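Local coordinates for Lin1840 protein (Listeria innocua serovar 6a, PDB 4ZOC), which probably hydrolyses terminal, non-reducing beta-D-glucosyl residues with release of glucose, as a family 3 glycoside hydrolase linked to beta-1,2-glucan breakdown, at residues 67-72 with 344-349. The protein carries 2 engineered substitutions. Residues are numbered along the deposited sequence; the frame is centred on the assembly and turned at random.
Sequences LDMIGI and DPYRGL
I70, on helix 66-79, and Y346, in the irregular segment 344-349, bring the two backbones closest, their CA atoms 6.7 Å apart. The helix follows strand 59-61 of the TIM-barrel domain of this family 3 glycosidase, and the loop, running between helices 322-338 and 361-374, runs back alongside it through two beta turns, type I from D344 to R347 and type I' from Y346 to L349. No hydrogen bond joins the two segments; side chains of M69, I70, Y346 and L349 make most of the contact. M69 leaves the helix toward the loop with CG anti to its backbone N (chi1 177°); bends at chi2 and chi3 then carry CE to L349 CD1 at 3.6 Å, the two side chains meeting at a slant. The same methyl lies 3.8 Å from Y346 O, while M69 SD approaches Y346 CD1 obliquely. M69 also touches F88 of strand 87-90, a strand of the parallel barrel sheet, and is thus in contact with both the loop and the barrel.

The Y346 side chain lies across that of I70 at about a right angle, with I70 CG1 4.1 Å from Y346 CD1. Y346 also packs on Q73 and E74 one helical turn further along, and K350 makes a cation-pi contact with its ring. Where the loop passes the helix, Q73 NE2 hydrogen-bonds to P345 O.

The loop is braced from within by D344: OD1 takes the backbone N of Y346 in an Asx turn, and OD2 takes G348 N at 2.8 Å, both donors lying above the carboxylate plane. R347 turns away from the helix, its guanidinium held by the carbonyls of L179, Q185 and L339. At the edge of the Y346 ring, near its plane, I70 O sits 3.9 Å from CE1.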
# COMPACT_ATOMS: atom_id res chain seq x y z
N LEU A 67 31.97 1.75 32.88
CA LEU A 67 33.43 1.86 32.84
C LEU A 67 33.93 2.23 31.41
O LEU A 67 34.99 2.86 31.24
CB LEU A 67 34.12 0.60 33.34
CG LEU A 67 34.76 0.53 34.71
CD1 LEU A 67 34.04 1.27 35.83
CD2 LEU A 67 35.00 -0.92 35.13
N ASP A 68 33.21 1.76 30.40
CA ASP A 68 33.46 2.13 29.03
C ASP A 68 33.32 3.65 28.95
O ASP A 68 34.24 4.38 28.49
CB ASP A 68 32.50 1.41 28.06
CG ASP A 68 33.09 1.19 26.67
OD1 ASP A 68 34.26 1.53 26.40
OD2 ASP A 68 32.33 0.70 25.78
N MET A 69 32.19 4.16 29.41
CA MET A 69 31.93 5.60 29.40
C MET A 69 33.03 6.39 30.15
O MET A 69 33.63 7.35 29.63
CB MET A 69 30.54 5.85 29.98
CG MET A 69 30.11 7.29 30.12
SD MET A 69 30.81 8.30 31.41
CE MET A 69 29.85 7.72 32.81
N ILE A 70 33.30 5.98 31.36
CA ILE A 70 34.28 6.73 32.20
C ILE A 70 35.65 6.75 31.58
O ILE A 70 36.30 7.82 31.54
CB ILE A 70 34.32 6.19 33.64
CG1 ILE A 70 33.02 6.51 34.37
CG2 ILE A 70 35.53 6.77 34.41
CD1 ILE A 70 32.76 5.59 35.55
N GLY A 71 36.08 5.62 31.02
CA GLY A 71 37.41 5.50 30.39
C GLY A 71 37.49 6.43 29.18
O GLY A 71 38.47 7.12 28.99
N ILE A 72 36.43 6.40 28.35
CA ILE A 72 36.38 7.19 27.16
C ILE A 72 36.34 8.66 27.48
O ILE A 72 37.07 9.42 26.84
CB ILE A 72 35.19 6.77 26.27
CG1 ILE A 72 35.43 5.40 25.64
CG2 ILE A 72 34.92 7.79 25.17
CD1 ILE A 72 34.14 4.80 25.05
N ASP A 344 29.57 18.35 35.53
CA ASP A 344 29.89 16.96 35.79
C ASP A 344 29.80 16.14 34.52
O ASP A 344 28.70 15.73 34.13
CB ASP A 344 28.94 16.37 36.82
CG ASP A 344 29.23 14.90 37.14
OD1 ASP A 344 30.26 14.35 36.72
OD2 ASP A 344 28.40 14.28 37.88
N PRO A 345 30.93 15.92 33.87
CA PRO A 345 30.96 15.19 32.60
C PRO A 345 30.68 13.69 32.76
O PRO A 345 30.53 13.02 31.76
CB PRO A 345 32.37 15.43 32.08
CG PRO A 345 33.16 15.90 33.25
CD PRO A 345 32.28 16.39 34.29
N TYR A 346 30.67 13.18 34.00
CA TYR A 346 30.37 11.79 34.31
C TYR A 346 28.96 11.55 34.78
O TYR A 346 28.62 10.42 35.16
CB TYR A 346 31.38 11.27 35.38
CG TYR A 346 32.80 11.44 34.88
CD1 TYR A 346 33.34 10.58 33.96
CD2 TYR A 346 33.61 12.50 35.33
CE1 TYR A 346 34.59 10.77 33.43
CE2 TYR A 346 34.86 12.71 34.80
CZ TYR A 346 35.35 11.83 33.86
OH TYR A 346 36.59 12.00 33.37
N ARG A 347 28.12 12.61 34.76
CA ARG A 347 26.72 12.59 35.10
C ARG A 347 26.40 11.63 36.25
O ARG A 347 25.58 10.69 36.17
CB ARG A 347 25.89 12.31 33.83
CG ARG A 347 24.51 12.86 33.93
CD ARG A 347 23.96 13.31 32.61
NE ARG A 347 22.65 13.87 32.91
CZ ARG A 347 21.53 13.16 33.07
NH1 ARG A 347 21.53 11.84 32.96
NH2 ARG A 347 20.42 13.80 33.37
N GLY A 348 27.04 11.93 37.38
CA GLY A 348 26.69 11.29 38.63
C GLY A 348 27.52 10.09 39.02
O GLY A 348 27.45 9.67 40.14
N LEU A 349 28.35 9.58 38.13
CA LEU A 349 28.96 8.32 38.36
C LEU A 349 30.39 8.31 38.94
O LEU A 349 30.86 7.28 39.39
CB LEU A 349 28.97 7.53 37.08
CG LEU A 349 27.61 7.19 36.46
CD1 LEU A 349 27.86 6.09 35.39
CD2 LEU A 349 26.61 6.74 37.50